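Long-range contacts in methoxy mycolic acid synthase 2 (Mycobacterium tuberculosis, PDB 1TPY), which converts a double bond of mycolic acids into a cis cyclopropane ring, taking the methylene group from S-adenosyl-L-methionine: residues T67-G72 and E128-I133; F220-R225 and N281-A286; L27-T32 and T44-Q49; H15-D20 and S96-A101. All coordinates share one frame; numbering follows the deposited sequence.

Interaction 1: residues T67-G72 and E128-I133; sequences TLLDIG and EPVDRI. With SAH (S-adenosyl-L-homocysteine), chain C.
Asp131, just before strand 132-136, bonds Thr67 through both its side chain and its backbone. Its OD1 accepts from Thr67 N at 2.7 Å through the lone pair that faces away from OD2. In return Asp131 N donates to Thr67 O at 3.0 Å, in the carbonyl plane. Thr67 is thus held at both its N-H and its C=O by one residue. In Asp131, CG lies beside the backbone N (chi1 -61°), which brings OD1 to the same side as the N-H. Further along, Leu69 N donates to Arg132 O in a nearly straight bond of 2.9 Å. Leu68 CD1 sits against that same carbonyl, 3.4 Å from Arg132 O. On the face of Leu69 and Ile133, Ile71 CD1 meets Ile133 CG2 at 3.7 Å. Val130 packs on Leu69, its CG1 3.9 Å from Leu69 CB. Helix 147-157 packs over these apolar side chains through Ile157 and Phe150. The strand ends at Ile71; the next residue, Gly72, accepts at its O from the amino N of S-adenosyl-L-homocysteine at 2.6 Å. Parallel central strands, with the cofactor at the C-terminal end of the first, are the hallmark of the Rossmann-like fold of S-adenosylmethionine-dependent methyltransferases.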
# COMPACT_ATOMS: atom_id res chain seq x y z
N THR A 67 7.26 -4.79 -18.70
CA THR A 67 6.01 -5.17 -18.07
C THR A 67 6.18 -4.93 -16.58
O THR A 67 7.04 -5.53 -15.94
CB THR A 67 5.68 -6.66 -18.30
OG1 THR A 67 5.33 -6.87 -19.68
CG2 THR A 67 4.52 -7.09 -17.42
N LEU A 68 5.36 -4.04 -16.03
CA LEU A 68 5.41 -3.73 -14.60
C LEU A 68 4.27 -4.41 -13.86
O LEU A 68 3.11 -4.28 -14.24
CB LEU A 68 5.30 -2.21 -14.38
CG LEU A 68 5.08 -1.80 -12.92
CD1 LEU A 68 6.28 -2.21 -12.08
CD2 LEU A 68 4.86 -0.29 -12.84
N LEU A 69 4.61 -5.13 -12.80
CA LEU A 69 3.62 -5.81 -11.99
C LEU A 69 3.37 -4.99 -10.73
O LEU A 69 4.32 -4.63 -10.03
CB LEU A 69 4.11 -7.22 -11.59
CG LEU A 69 3.19 -8.00 -10.64
CD1 LEU A 69 1.88 -8.30 -11.34
CD2 LEU A 69 3.85 -9.29 -10.19
N ASP A 70 2.11 -4.69 -10.44
CA ASP A 70 1.77 -3.94 -9.24
C ASP A 70 1.02 -4.91 -8.33
O ASP A 70 -0.15 -5.20 -8.57
CB ASP A 70 0.87 -2.73 -9.57
CG ASP A 70 0.49 -1.92 -8.32
OD1 ASP A 70 0.73 -2.42 -7.20
OD2 ASP A 70 -0.04 -0.80 -8.45
N ILE A 71 1.70 -5.43 -7.31
CA ILE A 71 1.08 -6.37 -6.38
C ILE A 71 0.31 -5.59 -5.32
O ILE A 71 0.91 -4.95 -4.44
CB ILE A 71 2.15 -7.26 -5.72
CG1 ILE A 71 2.94 -7.99 -6.81
CG2 ILE A 71 1.49 -8.26 -4.75
CD1 ILE A 71 4.06 -8.87 -6.28
N GLY A 72 -1.01 -5.64 -5.41
CA GLY A 72 -1.87 -4.91 -4.49
C GLY A 72 -2.08 -3.52 -5.08
O GLY A 72 -1.90 -2.51 -4.40
N GLU A 128 3.72 -15.37 -13.52
CA GLU A 128 4.16 -14.87 -14.82
C GLU A 128 5.45 -14.06 -14.73
O GLU A 128 5.69 -13.36 -13.76
CB GLU A 128 3.09 -13.99 -15.44
CG GLU A 128 1.79 -14.69 -15.80
CD GLU A 128 0.83 -13.75 -16.49
OE1 GLU A 128 1.28 -12.67 -16.92
OE2 GLU A 128 -0.36 -14.09 -16.61
N PRO A 129 6.30 -14.15 -15.76
CA PRO A 129 7.54 -13.38 -15.73
C PRO A 129 7.21 -11.91 -15.92
O PRO A 129 6.35 -11.56 -16.72
CB PRO A 129 8.33 -13.94 -16.92
CG PRO A 129 7.80 -15.34 -17.07
CD PRO A 129 6.32 -15.14 -16.86
N VAL A 130 7.87 -11.04 -15.15
CA VAL A 130 7.64 -9.60 -15.28
C VAL A 130 8.99 -8.90 -15.18
O VAL A 130 9.96 -9.48 -14.69
CB VAL A 130 6.69 -9.08 -14.18
CG1 VAL A 130 5.36 -9.83 -14.25
CG2 VAL A 130 7.34 -9.24 -12.81
N ASP A 131 9.06 -7.66 -15.63
CA ASP A 131 10.32 -6.93 -15.61
C ASP A 131 10.61 -6.17 -14.33
O ASP A 131 11.75 -6.11 -13.88
CB ASP A 131 10.37 -5.98 -16.80
CG ASP A 131 10.29 -6.73 -18.11
OD1 ASP A 131 9.43 -6.39 -18.95
OD2 ASP A 131 11.10 -7.66 -18.28
N ARG A 132 9.58 -5.60 -13.73
CA ARG A 132 9.75 -4.86 -12.49
C ARG A 132 8.51 -5.05 -11.64
O ARG A 132 7.45 -5.41 -12.15
CB ARG A 132 9.98 -3.38 -12.80
CG ARG A 132 11.28 -3.09 -13.54
CD ARG A 132 12.51 -3.31 -12.65
NE ARG A 132 13.75 -2.92 -13.31
CZ ARG A 132 14.38 -3.64 -14.24
NH1 ARG A 132 13.88 -4.81 -14.63
NH2 ARG A 132 15.49 -3.18 -14.79
N ILE A 133 8.65 -4.85 -10.33
CA ILE A 133 7.53 -5.00 -9.43
C ILE A 133 7.43 -3.83 -8.47
O ILE A 133 8.43 -3.39 -7.89
CB ILE A 133 7.65 -6.28 -8.56
CG1 ILE A 133 7.70 -7.53 -9.45
CG2 ILE A 133 6.45 -6.38 -7.63
CD1 ILE A 133 8.13 -8.78 -8.69
N SAH C . -1.17 -0.06 -3.85
CA SAH C . -2.40 0.73 -3.77
CB SAH C . -3.44 0.07 -2.82
CG SAH C . -3.01 -0.21 -1.38
SD SAH C . -4.33 -0.97 -0.38
C SAH C . -2.09 2.15 -3.29
O SAH C . -0.94 2.41 -2.89
OXT SAH C . -3.01 2.99 -3.31
C5' SAH C . -3.73 -2.66 -0.17
C4' SAH C . -3.79 -3.43 -1.49
O4' SAH C . -3.02 -4.65 -1.47
C3' SAH C . -5.21 -3.84 -1.89
O3' SAH C . -5.39 -3.61 -3.30
C2' SAH C . -5.26 -5.30 -1.55
O2' SAH C . -6.29 -5.98 -2.30
C1' SAH C . -3.87 -5.73 -1.90
N9 SAH C . -3.43 -7.05 -1.28
C8 SAH C . -3.42 -7.48 0.01
N7 SAH C . -2.97 -8.68 0.21
C5 SAH C . -2.65 -9.10 -1.09
C6 SAH C . -2.10 -10.29 -1.63
N6 SAH C . -1.78 -11.34 -0.87
N1 SAH C . -1.91 -10.36 -2.99
C2 SAH C . -2.23 -9.30 -3.76
N3 SAH C . -2.75 -8.12 -3.37
C4 SAH C . -2.93 -8.09 -2.00

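Interaction 2: residues F220-R225 and N281-A286; sequences FTLTRR and NQFTLA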
# COMPACT_ATOMS: atom_id res chain seq x y z
N PHE A 220 17.86 -10.76 -2.51
CA PHE A 220 17.71 -9.35 -2.86
C PHE A 220 18.73 -8.51 -2.09
O PHE A 220 19.10 -8.84 -0.96
CB PHE A 220 16.31 -8.81 -2.50
CG PHE A 220 15.19 -9.35 -3.35
CD1 PHE A 220 14.43 -10.43 -2.92
CD2 PHE A 220 14.87 -8.75 -4.56
CE1 PHE A 220 13.36 -10.90 -3.69
CE2 PHE A 220 13.81 -9.21 -5.34
CZ PHE A 220 13.05 -10.29 -4.90
N THR A 221 19.18 -7.44 -2.72
CA THR A 221 20.12 -6.50 -2.11
C THR A 221 19.34 -5.21 -1.86
O THR A 221 18.72 -4.68 -2.79
CB THR A 221 21.30 -6.17 -3.05
OG1 THR A 221 22.17 -7.31 -3.16
CG2 THR A 221 22.10 -4.99 -2.51
N LEU A 222 19.35 -4.73 -0.62
CA LEU A 222 18.66 -3.48 -0.30
C LEU A 222 19.56 -2.34 -0.73
O LEU A 222 20.51 -1.99 -0.03
CB LEU A 222 18.38 -3.37 1.21
CG LEU A 222 17.69 -2.08 1.67
CD1 LEU A 222 16.33 -1.92 1.01
CD2 LEU A 222 17.54 -2.09 3.17
N THR A 223 19.28 -1.76 -1.89
CA THR A 223 20.10 -0.67 -2.38
C THR A 223 19.70 0.63 -1.71
O THR A 223 20.43 1.62 -1.77
CB THR A 223 19.98 -0.53 -3.91
OG1 THR A 223 18.64 -0.18 -4.26
CG2 THR A 223 20.32 -1.86 -4.58
N ARG A 224 18.54 0.63 -1.05
CA ARG A 224 18.09 1.83 -0.37
C ARG A 224 16.78 1.67 0.37
O ARG A 224 15.85 1.05 -0.13
CB ARG A 224 17.92 2.98 -1.37
CG ARG A 224 17.40 4.27 -0.74
CD ARG A 224 16.95 5.24 -1.81
NE ARG A 224 16.40 6.46 -1.25
CZ ARG A 224 17.12 7.51 -0.86
NH1 ARG A 224 16.51 8.58 -0.36
NH2 ARG A 224 18.44 7.51 -0.99
N ARG A 225 16.73 2.24 1.57
CA ARG A 225 15.53 2.27 2.38
C ARG A 225 15.25 3.75 2.63
O ARG A 225 16.12 4.48 3.10
CB ARG A 225 15.71 1.57 3.74
CG ARG A 225 14.47 1.71 4.63
CD ARG A 225 14.55 0.94 5.94
NE ARG A 225 15.55 1.49 6.86
CZ ARG A 225 15.40 2.60 7.57
NH1 ARG A 225 14.27 3.30 7.48
NH2 ARG A 225 16.37 3.01 8.37
N ASN A 281 8.21 2.82 5.06
CA ASN A 281 9.43 2.82 4.27
C ASN A 281 9.34 2.28 2.86
O ASN A 281 8.50 1.43 2.55
CB ASN A 281 10.52 2.01 4.99
CG ASN A 281 11.00 2.67 6.26
OD1 ASN A 281 10.51 2.40 7.36
ND2 ASN A 281 11.97 3.56 6.12
N GLN A 282 10.21 2.79 2.00
CA GLN A 282 10.30 2.32 0.62
C GLN A 282 11.62 1.56 0.51
O GLN A 282 12.71 2.13 0.69
CB GLN A 282 10.26 3.48 -0.38
CG GLN A 282 8.87 4.07 -0.56
CD GLN A 282 8.72 4.90 -1.82
OE1 GLN A 282 7.61 5.26 -2.21
NE2 GLN A 282 9.84 5.20 -2.47
N PHE A 283 11.52 0.26 0.25
CA PHE A 283 12.71 -0.58 0.12
C PHE A 283 13.00 -0.88 -1.34
O PHE A 283 12.20 -1.52 -2.03
CB PHE A 283 12.52 -1.90 0.85
CG PHE A 283 12.31 -1.77 2.33
CD1 PHE A 283 11.05 -1.51 2.84
CD2 PHE A 283 13.36 -1.96 3.22
CE1 PHE A 283 10.83 -1.45 4.22
CE2 PHE A 283 13.16 -1.90 4.60
CZ PHE A 283 11.89 -1.65 5.09
N THR A 284 14.15 -0.43 -1.81
CA THR A 284 14.54 -0.69 -3.19
C THR A 284 15.36 -1.97 -3.15
O THR A 284 16.50 -1.96 -2.70
CB THR A 284 15.39 0.46 -3.76
OG1 THR A 284 14.62 1.67 -3.73
CG2 THR A 284 15.79 0.17 -5.20
N LEU A 285 14.74 -3.06 -3.59
CA LEU A 285 15.36 -4.38 -3.59
C LEU A 285 15.75 -4.85 -4.99
O LEU A 285 14.90 -5.02 -5.87
CB LEU A 285 14.40 -5.39 -2.96
CG LEU A 285 13.98 -5.03 -1.54
CD1 LEU A 285 12.76 -5.82 -1.12
CD2 LEU A 285 15.14 -5.29 -0.60
N ALA A 286 17.05 -5.08 -5.18
CA ALA A 286 17.58 -5.51 -6.47
C ALA A 286 18.08 -6.95 -6.42
O ALA A 286 18.70 -7.38 -5.45
CB ALA A 286 18.71 -4.57 -6.89
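Leu222 packs against Phe283 and Leu285 on the tight face of this antiparallel pairing, while Thr221, Thr223 and Arg224 lie on the solvent side. Leu222 CD1 is 3.7 Å from Phe283 CD2 at the ring edge and 3.9 Å from Leu285 CD2. Arg225 also lies on the packed face, although it is exposed. Its aliphatic part runs over one face of the Phe283 ring, a CH-pi contact with CG 4.3 Å from the centroid. The two side chains point the same way. Phe220 crosses Leu285 at about a right angle, with CD2 3.8 Å from Leu285 CB. Helices 208-218 and 147-157 close over this side. The other side is more open. There Thr223 turns OG1 between its backbone N and carbonyl carbon (chi1 64°). This lets OG1 reach Thr284 O at 3.2 Å from above the carbonyl plane. Thr223 N binds the same oxygen at 2.9 Å. The Arg224 side chain leads away, though its backbone O accepts from Thr284 N at 2.8 Å. Strand 221-227 is one of the two outermost strands. Strand 278-286 runs antiparallel, inserted between 163-171 and 221-227, giving the strand order 3-2-1-4-5-7-6 of class I methyltransferases.

Interaction 3: residues L27-T32 and T44-Q49; sequences LDPTQT and TLEEAQ. With SAH (S-adenosyl-L-homocysteine), chain C.
Asp28 and Gln49 meet where the 27-32 loop lies against the first turn of helix 45-57. From CB outward, Asp28 touches the helix at every atom. CB rests on Leu45 CG at 3.9 Å. CG lies between Gln49 CG and Glu46 CA. OD1 comes to 3.4 Å from Gln49 CG, and OD2 to 3.6 Å from Glu46 CG. The carboxylate stands between the backbone N and carbonyl carbon of Asp28 (chi1 76°), which turns OD2 back over its own loop. There it takes Thr30 N at 2.8 Å, making an Asx turn, and Thr30 OG1 at 2.7 Å. The amide proton comes from above the carboxylate plane and the hydroxyl on the side of OD1. Glu46 is extended and crosses Pro29 at about a right angle. A water donates to Asp28 OD1 and Thr32 O, and accepts from Asp28 N and from Gln49 NE2 at 3.0 Å. Gln49 OE1 also binds Lys52, and NE2 binds Ser34 O. Thr32 CA lies 3.6 Å from OXT of S-adenosyl-L-homocysteine. Direct contacts are van der Waals, largely carbon against oxygen; the polar link across the segments is the water. The hydrogen bonds to OD2 would probably ease its nearness to the Glu46 carboxylate.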
# COMPACT_ATOMS: atom_id res chain seq x y z
N LEU A 27 -10.46 9.82 0.17
CA LEU A 27 -9.21 9.63 -0.57
C LEU A 27 -9.08 10.75 -1.58
O LEU A 27 -10.07 11.43 -1.88
CB LEU A 27 -9.21 8.28 -1.30
CG LEU A 27 -9.25 7.02 -0.43
CD1 LEU A 27 -9.26 5.78 -1.32
CD2 LEU A 27 -8.06 7.01 0.52
N ASP A 28 -7.88 10.97 -2.10
CA ASP A 28 -7.70 12.01 -3.10
C ASP A 28 -8.38 11.47 -4.36
O ASP A 28 -8.75 10.30 -4.42
CB ASP A 28 -6.22 12.27 -3.37
CG ASP A 28 -5.59 11.19 -4.22
OD1 ASP A 28 -5.21 10.13 -3.67
OD2 ASP A 28 -5.49 11.40 -5.44
N PRO A 29 -8.56 12.31 -5.39
CA PRO A 29 -9.22 11.87 -6.63
C PRO A 29 -8.70 10.58 -7.28
O PRO A 29 -9.48 9.85 -7.88
CB PRO A 29 -9.08 13.09 -7.54
CG PRO A 29 -9.17 14.23 -6.56
CD PRO A 29 -8.26 13.76 -5.45
N THR A 30 -7.40 10.31 -7.17
CA THR A 30 -6.83 9.11 -7.78
C THR A 30 -7.12 7.86 -6.95
O THR A 30 -6.77 6.75 -7.33
CB THR A 30 -5.29 9.19 -7.89
OG1 THR A 30 -4.72 9.04 -6.59
CG2 THR A 30 -4.86 10.52 -8.49
N GLN A 31 -7.76 8.06 -5.80
CA GLN A 31 -8.10 6.95 -4.91
C GLN A 31 -6.86 6.18 -4.46
O GLN A 31 -6.91 4.97 -4.24
CB GLN A 31 -9.09 6.00 -5.60
CG GLN A 31 -10.30 6.68 -6.23
CD GLN A 31 -11.07 7.55 -5.25
OE1 GLN A 31 -11.46 7.10 -4.17
NE2 GLN A 31 -11.30 8.81 -5.63
N THR A 32 -5.74 6.88 -4.33
CA THR A 32 -4.52 6.25 -3.85
C THR A 32 -4.79 6.07 -2.36
O THR A 32 -5.35 6.94 -1.71
CB THR A 32 -3.29 7.15 -4.07
OG1 THR A 32 -3.08 7.35 -5.47
CG2 THR A 32 -2.05 6.50 -3.47
N THR A 44 -0.96 19.67 -2.66
CA THR A 44 -2.26 19.13 -2.27
C THR A 44 -2.08 17.63 -2.10
O THR A 44 -1.05 17.08 -2.50
CB THR A 44 -3.34 19.34 -3.36
OG1 THR A 44 -3.01 18.57 -4.52
CG2 THR A 44 -3.47 20.82 -3.73
N LEU A 45 -3.07 16.96 -1.51
CA LEU A 45 -2.97 15.52 -1.30
C LEU A 45 -2.79 14.78 -2.61
O LEU A 45 -1.98 13.85 -2.69
CB LEU A 45 -4.22 14.99 -0.58
CG LEU A 45 -4.18 13.49 -0.25
CD1 LEU A 45 -2.97 13.19 0.64
CD2 LEU A 45 -5.48 13.08 0.44
N GLU A 46 -3.51 15.18 -3.65
CA GLU A 46 -3.39 14.50 -4.93
C GLU A 46 -1.99 14.68 -5.53
O GLU A 46 -1.41 13.73 -6.07
CB GLU A 46 -4.44 14.99 -5.93
CG GLU A 46 -4.36 14.26 -7.28
CD GLU A 46 -5.51 14.59 -8.21
OE1 GLU A 46 -5.56 13.99 -9.32
OE2 GLU A 46 -6.37 15.43 -7.86
N GLU A 47 -1.45 15.88 -5.42
CA GLU A 47 -0.12 16.13 -5.96
C GLU A 47 0.91 15.33 -5.18
O GLU A 47 1.88 14.85 -5.75
CB GLU A 47 0.22 17.62 -5.91
CG GLU A 47 -0.78 18.47 -6.66
CD GLU A 47 -0.41 19.94 -6.64
OE1 GLU A 47 -0.09 20.45 -5.55
OE2 GLU A 47 -0.47 20.57 -7.72
N ALA A 48 0.69 15.18 -3.87
CA ALA A 48 1.61 14.42 -3.03
C ALA A 48 1.50 12.92 -3.30
O ALA A 48 2.48 12.20 -3.19
CB ALA A 48 1.35 14.71 -1.55
N GLN A 49 0.31 12.46 -3.66
CA GLN A 49 0.13 11.04 -3.95
C GLN A 49 0.83 10.72 -5.26
O GLN A 49 1.49 9.69 -5.38
CB GLN A 49 -1.36 10.69 -4.03
CG GLN A 49 -2.05 10.71 -2.67
CD GLN A 49 -1.54 9.62 -1.72
OE1 GLN A 49 -0.46 9.06 -1.92
NE2 GLN A 49 -2.30 9.34 -0.68
N SAH C . -1.17 -0.06 -3.85
CA SAH C . -2.40 0.73 -3.77
CB SAH C . -3.44 0.07 -2.82
CG SAH C . -3.01 -0.21 -1.38
SD SAH C . -4.33 -0.97 -0.38
C SAH C . -2.09 2.15 -3.29
O SAH C . -0.94 2.41 -2.89
OXT SAH C . -3.01 2.99 -3.31
C5' SAH C . -3.73 -2.66 -0.17
C4' SAH C . -3.79 -3.43 -1.49
O4' SAH C . -3.02 -4.65 -1.47
C3' SAH C . -5.21 -3.84 -1.89
O3' SAH C . -5.39 -3.61 -3.30
C2' SAH C . -5.26 -5.30 -1.55
O2' SAH C . -6.29 -5.98 -2.30
C1' SAH C . -3.87 -5.73 -1.90
N9 SAH C . -3.43 -7.05 -1.28
C8 SAH C . -3.42 -7.48 0.01
N7 SAH C . -2.97 -8.68 0.21
C5 SAH C . -2.65 -9.10 -1.09
C6 SAH C . -2.10 -10.29 -1.63
N6 SAH C . -1.78 -11.34 -0.87
N1 SAH C . -1.91 -10.36 -2.99
C2 SAH C . -2.23 -9.30 -3.76
N3 SAH C . -2.75 -8.12 -3.37
C4 SAH C . -2.93 -8.09 -2.00
O HOH W 1 -5.25 9.58 -1.15

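Interaction 4: residues H15-D20 and S96-A101; sequences HYDLSD and SKNQAA. With SAH (S-adenosyl-L-homocysteine), chain C; 16A (cetyl-trimethyl-ammonium), chain D.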
# COMPACT_ATOMS: atom_id res chain seq x y z
N HIS A 15 -12.27 -4.88 4.15
CA HIS A 15 -11.92 -3.47 4.19
C HIS A 15 -12.13 -2.77 2.84
O HIS A 15 -12.94 -1.85 2.74
CB HIS A 15 -10.46 -3.28 4.63
CG HIS A 15 -10.09 -1.85 4.87
ND1 HIS A 15 -10.17 -1.25 6.11
CD2 HIS A 15 -9.68 -0.88 4.01
CE1 HIS A 15 -9.82 0.02 6.01
NE2 HIS A 15 -9.53 0.27 4.75
N TYR A 16 -11.41 -3.21 1.81
CA TYR A 16 -11.48 -2.55 0.51
C TYR A 16 -12.75 -2.71 -0.31
O TYR A 16 -12.95 -1.97 -1.27
CB TYR A 16 -10.28 -2.95 -0.35
CG TYR A 16 -8.98 -2.74 0.38
CD1 TYR A 16 -8.38 -3.77 1.10
CD2 TYR A 16 -8.39 -1.48 0.44
CE1 TYR A 16 -7.24 -3.55 1.87
CE2 TYR A 16 -7.25 -1.25 1.20
CZ TYR A 16 -6.69 -2.28 1.91
OH TYR A 16 -5.58 -2.05 2.68
N ASP A 17 -13.61 -3.65 0.05
CA ASP A 17 -14.85 -3.81 -0.70
C ASP A 17 -16.03 -3.18 0.03
O ASP A 17 -17.18 -3.37 -0.36
CB ASP A 17 -15.12 -5.30 -0.97
CG ASP A 17 -14.29 -5.83 -2.14
OD1 ASP A 17 -14.26 -7.05 -2.35
OD2 ASP A 17 -13.67 -5.01 -2.85
N LEU A 18 -15.74 -2.41 1.07
CA LEU A 18 -16.77 -1.73 1.84
C LEU A 18 -17.69 -0.93 0.92
O LEU A 18 -18.91 -1.08 0.94
CB LEU A 18 -16.14 -0.77 2.86
CG LEU A 18 -17.14 -0.01 3.73
CD1 LEU A 18 -17.91 -1.01 4.59
CD2 LEU A 18 -16.42 1.00 4.61
N SER A 19 -17.09 -0.07 0.10
CA SER A 19 -17.82 0.76 -0.85
C SER A 19 -16.90 1.80 -1.46
O SER A 19 -16.28 2.58 -0.75
CB SER A 19 -18.98 1.48 -0.15
OG SER A 19 -19.49 2.52 -0.96
N ASP A 20 -16.83 1.81 -2.79
CA ASP A 20 -15.99 2.77 -3.49
C ASP A 20 -16.48 4.18 -3.22
O ASP A 20 -15.69 5.12 -3.11
CB ASP A 20 -16.00 2.49 -4.99
CG ASP A 20 -15.03 1.40 -5.37
OD1 ASP A 20 -14.53 0.71 -4.46
OD2 ASP A 20 -14.77 1.24 -6.58
N SER A 96 -9.38 -7.31 -3.83
CA SER A 96 -10.61 -6.54 -3.74
C SER A 96 -11.45 -6.60 -5.01
O SER A 96 -10.99 -6.24 -6.09
CB SER A 96 -10.29 -5.08 -3.43
OG SER A 96 -11.38 -4.25 -3.77
N LYS A 97 -12.69 -7.06 -4.89
CA LYS A 97 -13.57 -7.15 -6.05
C LYS A 97 -13.87 -5.76 -6.60
O LYS A 97 -13.84 -5.55 -7.82
CB LYS A 97 -14.89 -7.84 -5.69
CG LYS A 97 -14.87 -9.35 -5.89
CD LYS A 97 -16.26 -9.95 -5.78
CE LYS A 97 -16.68 -10.16 -4.33
NZ LYS A 97 -15.94 -11.28 -3.66
N ASN A 98 -14.17 -4.81 -5.72
CA ASN A 98 -14.46 -3.45 -6.17
C ASN A 98 -13.27 -2.83 -6.88
O ASN A 98 -13.44 -2.14 -7.88
CB ASN A 98 -14.88 -2.57 -4.99
CG ASN A 98 -16.19 -3.01 -4.37
OD1 ASN A 98 -16.92 -3.82 -4.95
ND2 ASN A 98 -16.50 -2.47 -3.19
N GLN A 99 -12.07 -3.08 -6.37
CA GLN A 99 -10.89 -2.51 -7.01
C GLN A 99 -10.65 -3.13 -8.38
O GLN A 99 -10.27 -2.43 -9.32
CB GLN A 99 -9.66 -2.70 -6.09
CG GLN A 99 -9.65 -1.72 -4.91
CD GLN A 99 -8.52 -1.96 -3.93
OE1 GLN A 99 -8.25 -1.13 -3.05
NE2 GLN A 99 -7.85 -3.09 -4.07
N ALA A 100 -10.89 -4.43 -8.50
CA ALA A 100 -10.70 -5.10 -9.78
C ALA A 100 -11.63 -4.50 -10.82
O ALA A 100 -11.20 -4.12 -11.91
CB ALA A 100 -10.98 -6.60 -9.63
N ALA A 101 -12.92 -4.40 -10.49
CA ALA A 101 -13.90 -3.83 -11.40
C ALA A 101 -13.53 -2.40 -11.79
O ALA A 101 -13.58 -2.03 -12.96
CB ALA A 101 -15.29 -3.85 -10.74
N SAH C . -1.17 -0.06 -3.85
CA SAH C . -2.40 0.73 -3.77
CB SAH C . -3.44 0.07 -2.82
CG SAH C . -3.01 -0.21 -1.38
SD SAH C . -4.33 -0.97 -0.38
C SAH C . -2.09 2.15 -3.29
O SAH C . -0.94 2.41 -2.89
OXT SAH C . -3.01 2.99 -3.31
C5' SAH C . -3.73 -2.66 -0.17
C4' SAH C . -3.79 -3.43 -1.49
O4' SAH C . -3.02 -4.65 -1.47
C3' SAH C . -5.21 -3.84 -1.89
O3' SAH C . -5.39 -3.61 -3.30
C2' SAH C . -5.26 -5.30 -1.55
O2' SAH C . -6.29 -5.98 -2.30
C1' SAH C . -3.87 -5.73 -1.90
N9 SAH C . -3.43 -7.05 -1.28
C8 SAH C . -3.42 -7.48 0.01
N7 SAH C . -2.97 -8.68 0.21
C5 SAH C . -2.65 -9.10 -1.09
C6 SAH C . -2.10 -10.29 -1.63
N6 SAH C . -1.78 -11.34 -0.87
N1 SAH C . -1.91 -10.36 -2.99
C2 SAH C . -2.23 -9.30 -3.76
N3 SAH C . -2.75 -8.12 -3.37
C4 SAH C . -2.93 -8.09 -2.00
C1 16A D . -3.27 4.26 7.05
C2 16A D . -3.13 2.91 7.75
C3 16A D . -2.16 3.01 8.94
C4 16A D . -1.96 1.72 9.73
C5 16A D . -0.97 1.99 10.87
C6 16A D . -0.65 0.78 11.77
C7 16A D . -1.79 0.16 12.62
C8 16A D . -1.61 -1.28 13.13
C9 16A D . -1.20 -2.36 12.10
C10 16A D . -2.22 -2.65 10.96
C11 16A D . -1.65 -3.34 9.70
C12 16A D . -2.52 -3.23 8.44
C13 16A D . -2.00 -2.16 7.47
C14 16A D . -2.93 -2.00 6.27
C15 16A D . -2.48 -0.74 5.52
C16 16A D . -3.50 -0.46 4.39
N1 16A D . -3.49 0.71 3.41
C17 16A D . -4.42 0.97 2.47
C18 16A D . -3.35 2.02 4.14
C19 16A D . -2.25 0.61 2.56
O HOH W 2 -15.73 -0.72 -8.24
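Asp17 points its carboxylate at the start of helix 97-108, and three donors converge on it. Lys97 N meets OD1 at 3.0 Å on the lone pair facing OD2. Ser96 OG and Asn98 N reach OD2 from opposite faces of the carboxylate plane, at 2.6 and 2.9 Å. Ser96 chi1 of 161° swings OG away from its own N, and OG also caps the helix by accepting from Gln99 N. Asp20 and Asn98 run alongside each other, heads reversed, carboxylate and amide planes nearly perpendicular at 84°. A water joins Asp20 OD2 to Asn98 O. Tyr16 crosses Gln99 at a slant, with ring and amide planes 41° apart. One face of the Tyr16 ring looks at the ribose C3' of S-adenosyl-L-homocysteine, and the imidazole of His15 covers the opposite face. Tyr16 CE2 lies 3.3 Å from the cofactor sulfur SD. Its OH binds His141 and lies 3.1 Å from C16 of the cetyl-trimethyl-ammonium. The extended chain of Gln99 carries NE2 to the ribose O3' at 2.6 Å; OE1 is buried without a partner. The negative Asp17 should be favoured by the helix dipole, and its bonds tie the start of helix 97-108 to residues 15-20, where Tyr16 lines the pocket that holds cetyl-trimethyl-ammonium.

In the fold
Interactions 1 and 2 belong to the same seven-stranded sheet. Interaction 1 joins its central parallel strands 67-71 and 132-136; interaction 2 pairs strand 278-286 with the outermost strand 221-227. Their centres are 16 Å apart, and strand 163-171 lies between them. Segments 15-20, 27-32 and 44-49 of interactions 3 and 4 are N-terminal, while 96-101 begins helix 97-108; the two centres are 18 Å apart. Along the chain, interaction 3 is nested inside the loop that interaction 4 closes, and interaction 4 alternates with interaction 1. Interaction 2 comes last. Interactions 1, 3 and 4 all touch S-adenosyl-L-homocysteine, reaching it from the sheet, the N-terminal region and helix 97-108. Interaction 2, centred 30 Å from interaction 4, lies at the far edge of the sheet.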